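Local coordinates for protein putative secreted endoglycosylceramidase (Rhodococcus hoagii, PDB 6JYZ) that is an endogalactosylceramidase of glycoside hydrolase family 5 that probably cleaves the O-glycosidic bond joining sugar to ceramide in galactosyl glycolipids, at residues 25-30 and 257-262; 32-35 and 39-42. One frame throughout, in Å; residues are numbered along the deposited sequence.

Contact 1. Residues 25-30 and 257-262; sequences LTVEDG and PHLVIF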
loop_
_atom_site.group_PDB
_atom_site.type_symbol
_atom_site.label_atom_id
_atom_site.label_comp_id
_atom_site.label_asym_id
_atom_site.label_seq_id
_atom_site.Cartn_x
_atom_site.Cartn_y
_atom_site.Cartn_z
ATOM N N LEU A 25 5.245 -16.341 3.190
ATOM C CA LEU A 25 5.108 -15.513 4.378
ATOM C C LEU A 25 3.909 -15.920 5.215
ATOM O O LEU A 25 2.833 -16.267 4.665
ATOM C CB LEU A 25 4.953 -14.040 3.996
ATOM C CG LEU A 25 6.149 -13.531 3.225
ATOM C CD1 LEU A 25 5.981 -12.046 2.868
ATOM C CD2 LEU A 25 7.446 -13.766 3.968
ATOM N N THR A 26 4.017 -15.763 6.503
ATOM C CA THR A 26 3.024 -16.070 7.524
ATOM C C THR A 26 3.109 -14.996 8.601
ATOM O O THR A 26 3.805 -13.979 8.449
ATOM C CB THR A 26 3.308 -17.506 8.038
ATOM O OG1 THR A 26 2.223 -17.909 8.879
ATOM C CG2 THR A 26 4.598 -17.643 8.817
ATOM N N VAL A 27 2.319 -15.188 9.662
ATOM C CA VAL A 27 2.331 -14.312 10.811
ATOM C C VAL A 27 2.598 -15.179 12.032
ATOM O O VAL A 27 1.949 -16.232 12.192
ATOM C CB VAL A 27 0.991 -13.561 10.946
ATOM C CG1 VAL A 27 0.917 -12.840 12.302
ATOM C CG2 VAL A 27 0.768 -12.602 9.803
ATOM N N GLU A 28 3.505 -14.724 12.900
ATOM C CA GLU A 28 3.623 -15.404 14.177
ATOM C C GLU A 28 3.977 -14.324 15.197
ATOM O O GLU A 28 4.892 -13.530 14.961
ATOM C CB GLU A 28 4.679 -16.485 14.113
ATOM C CG GLU A 28 4.697 -17.261 15.419
ATOM C CD GLU A 28 5.684 -18.387 15.298
ATOM O OE1 GLU A 28 6.856 -18.078 15.033
ATOM O OE2 GLU A 28 5.255 -19.562 15.406
ATOM N N ASP A 29 3.246 -14.340 16.343
ATOM C CA ASP A 29 3.632 -13.550 17.494
ATOM C C ASP A 29 3.707 -12.090 17.114
ATOM O O ASP A 29 4.622 -11.363 17.524
ATOM C CB ASP A 29 4.972 -14.023 18.039
ATOM C CG ASP A 29 4.827 -15.395 18.706
ATOM O OD1 ASP A 29 3.698 -15.731 19.162
ATOM O OD2 ASP A 29 5.827 -16.129 18.696
ATOM N N GLY A 30 2.718 -11.648 16.346
ATOM C CA GLY A 30 2.600 -10.244 16.096
ATOM C C GLY A 30 3.533 -9.730 14.998
ATOM O O GLY A 30 3.645 -8.524 14.789
ATOM N N PRO A 257 -2.992 -20.406 2.794
ATOM C CA PRO A 257 -3.579 -19.121 3.184
ATOM C C PRO A 257 -2.533 -18.017 3.162
ATOM O O PRO A 257 -1.488 -18.124 3.771
ATOM C CB PRO A 257 -4.096 -19.367 4.605
ATOM C CG PRO A 257 -3.228 -20.473 5.109
ATOM C CD PRO A 257 -2.970 -21.372 3.899
ATOM N N HIS A 258 -2.841 -16.960 2.438
ATOM C CA HIS A 258 -2.017 -15.765 2.411
ATOM C C HIS A 258 -2.446 -14.751 3.466
ATOM O O HIS A 258 -3.497 -14.894 4.101
ATOM C CB HIS A 258 -2.037 -15.160 1.000
ATOM C CG HIS A 258 -1.448 -16.054 -0.058
ATOM N ND1 HIS A 258 -1.970 -17.350 -0.393
ATOM C CD2 HIS A 258 -0.370 -15.823 -0.840
ATOM C CE1 HIS A 258 -1.193 -17.826 -1.416
ATOM N NE2 HIS A 258 -0.269 -16.884 -1.699
ATOM N N LEU A 259 -1.636 -13.705 3.648
ATOM C CA LEU A 259 -2.000 -12.677 4.657
ATOM C C LEU A 259 -3.176 -11.838 4.193
ATOM O O LEU A 259 -3.370 -11.631 2.992
ATOM C CB LEU A 259 -0.798 -11.746 4.874
ATOM C CG LEU A 259 0.435 -12.346 5.490
ATOM C CD1 LEU A 259 1.528 -11.370 5.868
ATOM C CD2 LEU A 259 0.416 -13.702 6.088
ATOM N N VAL A 260 -3.919 -11.381 5.188
ATOM C CA VAL A 260 -5.063 -10.495 4.918
ATOM C C VAL A 260 -4.695 -9.146 5.493
ATOM O O VAL A 260 -4.580 -9.029 6.723
ATOM C CB VAL A 260 -6.332 -11.066 5.515
ATOM C CG1 VAL A 260 -7.376 -9.941 5.471
ATOM C CG2 VAL A 260 -6.778 -12.249 4.632
ATOM N N ILE A 261 -4.545 -8.149 4.633
ATOM C CA ILE A 261 -4.153 -6.815 5.061
ATOM C C ILE A 261 -5.451 -6.010 5.079
ATOM O O ILE A 261 -6.180 -5.931 4.081
ATOM C CB ILE A 261 -3.144 -6.279 4.043
ATOM C CG1 ILE A 261 -1.843 -7.092 4.215
ATOM C CG2 ILE A 261 -2.879 -4.800 4.238
ATOM C CD1 ILE A 261 -0.871 -6.939 3.026
ATOM N N PHE A 262 -5.777 -5.454 6.249
ATOM C CA PHE A 262 -7.056 -4.753 6.399
ATOM C C PHE A 262 -6.788 -3.379 6.987
ATOM O O PHE A 262 -5.825 -3.160 7.731
ATOM C CB PHE A 262 -8.040 -5.536 7.267
ATOM C CG PHE A 262 -7.687 -5.531 8.724
ATOM C CD1 PHE A 262 -6.765 -6.417 9.277
ATOM C CD2 PHE A 262 -8.295 -4.615 9.605
ATOM C CE1 PHE A 262 -6.429 -6.327 10.621
ATOM C CE2 PHE A 262 -7.956 -4.556 10.932
ATOM C CZ PHE A 262 -7.017 -5.417 11.459
HETATM O O HOH W 1 1.000 -18.254 4.852
#
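L25 meets L259 through its backbone: the carbonyl O of L25 lies 3.8 Å from CD2 of L259, a van der Waals approach. That carbonyl finds its polar partner in a water molecule, which donates one hydrogen bond to L25 O (2.7 Å) and another to P257 O, bridging two main chains that do not bond to each other directly. The side chain of L25 comes no nearer than 4.7 Å, from its CB to CD1 of L259, and packs on V215 of the neighbouring strand 214-218. At T26 the backbone again makes the contact, CA sitting 3.8 Å from the same CD2 methyl of L259, while its CB points away from the strand. V27 supplies the one contact between side chains. With CG1 anti to the backbone N (chi1 169°), CG2 is placed beside that N and reaches CD2 of L259 at 3.9 Å; CD1 of L259 is a looser second neighbour. The two side chains meet at a slant, and V27 also touches P324.

The partner segment is the N-terminal end of strand 259-262, one of the parallel strands of the (beta/alpha)8 barrel expected of this family. Strand 25-28 passes over that end with its axis turned 71° from the barrel strand and 8.4 Å away, consistent with the N-terminal hairpin that closes the bottom of the barrel in many family 5 enzymes. The contact is apolar and of van der Waals kind, one leucine methyl shared by three successive residues, and its only polar link is the water joining the carbonyls of L25 and P257.

Contact 2. Residues 32-35 and 39-42; sequences IKDV and TVLL
I32 and V40 are joined by one nearly straight backbone hydrogen bond, V40 N to I32 O, 3.0 Å long with an angle of 175° at the hydrogen. The donor stands off the carbonyl plane. The same oxygen takes a second bond from a water molecule, which also donates to V40 O at 2.7 Å, so that I32 O is gripped twice.

On the inner side the packing is close. A chi1 of 175° turns CG2 of V40 to the side of its own backbone N, where it rests on D34 N at 3.8 Å and touches D34 CB as well. Farther along, the extended I32 side chain brings its terminal CD1 to CD1 of L42 at 4.2 Å, methyl to methyl, the two chains crossing at about a right angle. V40 and L42 both continue onto L25, and I32 onto P324.

The chain turns here between two strands that pair at a single bridge: strand 31-34, the second arm of the N-terminal hairpin, meets strand 38-47, which enters the barrel sheet, at K33 with T39 (CA to CA 4.4 Å). The end-to-end directions of the touching parts are 110° apart, so the strands do not run on as a regular antiparallel ladder.

At that bridge the outer side is looser, and K33 and T39 are both partly exposed to solvent. Both CB atoms point away from the opposing segment, and K33 CE lies 4.2 Å from T39 OG1, which is no hydrogen bond. The lysine's charge is directed elsewhere, NZ forming a salt bridge with E28. D34, though buried, also turns its carboxylate to a partner beyond the two segments: OD2 makes a salt bridge with R38 in the intervening turn.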
loop_
_atom_site.group_PDB
_atom_site.type_symbol
_atom_site.label_atom_id
_atom_site.label_comp_id
_atom_site.label_asym_id
_atom_site.label_seq_id
_atom_site.Cartn_x
_atom_site.Cartn_y
_atom_site.Cartn_z
ATOM N N ILE A 32 5.201 -10.303 10.854
ATOM C CA ILE A 32 5.315 -10.985 9.558
ATOM C C ILE A 32 6.625 -11.768 9.548
ATOM O O ILE A 32 7.696 -11.223 9.832
ATOM C CB ILE A 32 5.230 -9.985 8.410
ATOM C CG1 ILE A 32 3.843 -9.286 8.416
ATOM C CG2 ILE A 32 5.423 -10.737 7.113
ATOM C CD1 ILE A 32 3.664 -8.154 7.378
ATOM N N LYS A 33 6.502 -13.053 9.269
ATOM C CA LYS A 33 7.667 -13.946 9.212
ATOM C C LYS A 33 7.608 -14.792 7.974
ATOM O O LYS A 33 6.556 -14.936 7.324
ATOM C CB LYS A 33 7.683 -14.866 10.440
ATOM C CG LYS A 33 7.812 -14.097 11.771
ATOM C CD LYS A 33 8.381 -14.979 12.839
ATOM C CE LYS A 33 8.316 -14.339 14.199
ATOM N NZ LYS A 33 8.596 -15.399 15.244
ATOM N N ASP A 34 8.705 -15.438 7.607
ATOM C CA ASP A 34 8.600 -16.463 6.585
ATOM C C ASP A 34 8.470 -17.823 7.251
ATOM O O ASP A 34 8.538 -17.965 8.479
ATOM C CB ASP A 34 9.732 -16.309 5.595
ATOM C CG ASP A 34 11.073 -16.699 6.115
ATOM O OD1 ASP A 34 11.205 -17.342 7.129
ATOM O OD2 ASP A 34 12.010 -16.314 5.376
ATOM N N VAL A 35 8.217 -18.818 6.385
ATOM C CA VAL A 35 8.028 -20.170 6.926
ATOM C C VAL A 35 9.307 -20.788 7.471
ATOM O O VAL A 35 9.152 -21.801 8.177
ATOM C CB VAL A 35 7.322 -21.096 5.909
ATOM C CG1 VAL A 35 5.875 -20.620 5.740
ATOM C CG2 VAL A 35 8.098 -21.141 4.605
ATOM N N THR A 39 12.042 -13.114 10.733
ATOM C CA THR A 39 11.264 -11.887 10.736
ATOM C C THR A 39 11.521 -11.139 9.444
ATOM O O THR A 39 12.685 -10.913 9.052
ATOM C CB THR A 39 11.707 -11.026 11.913
ATOM O OG1 THR A 39 11.519 -11.781 13.105
ATOM C CG2 THR A 39 10.913 -9.752 11.980
ATOM N N VAL A 40 10.453 -10.719 8.750
ATOM C CA VAL A 40 10.570 -10.092 7.456
ATOM C C VAL A 40 10.150 -8.641 7.534
ATOM O O VAL A 40 9.008 -8.376 7.945
ATOM C CB VAL A 40 9.789 -10.909 6.401
ATOM C CG1 VAL A 40 9.806 -10.167 5.063
ATOM C CG2 VAL A 40 10.417 -12.301 6.244
ATOM N N LEU A 41 10.950 -7.718 7.020
ATOM C CA LEU A 41 10.545 -6.341 6.865
ATOM C C LEU A 41 10.258 -6.128 5.396
ATOM O O LEU A 41 11.146 -6.248 4.534
ATOM C CB LEU A 41 11.676 -5.392 7.346
ATOM C CG LEU A 41 12.009 -5.432 8.846
ATOM C CD1 LEU A 41 13.114 -4.444 9.139
ATOM C CD2 LEU A 41 10.761 -5.114 9.704
ATOM N N LEU A 42 9.015 -5.742 5.128
ATOM C CA LEU A 42 8.519 -5.519 3.776
ATOM C C LEU A 42 8.490 -4.026 3.546
ATOM O O LEU A 42 7.525 -3.351 4.022
ATOM C CB LEU A 42 7.131 -6.141 3.590
ATOM C CG LEU A 42 7.077 -7.670 3.675
ATOM C CD1 LEU A 42 5.612 -8.090 3.673
ATOM C CD2 LEU A 42 7.861 -8.283 2.504
HETATM O O HOH W 2 8.062 -8.525 10.489
#

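From the N terminus, strand 25-28 runs first into contact 1, whose partner arrives only after 226 further residues, so this contact closes a loop that takes in the barrel strands from 38-47 to 214-218. Contact 2 lies wholly within that span and closes a very short loop, with three residues between 32-35 and 39-42; one contact encloses the other, and they do not cross. The centres of contact 1 and contact 2 lie about 9 Å apart. The antiparallel hairpin couples them: T26 N probably bonds to K33 O at 2.8 Å, and L25 CD2 packs against D34 CB. Together the contacts tie both hairpin arms to the barrel, one at strand 259-262, the other at strand 38-47.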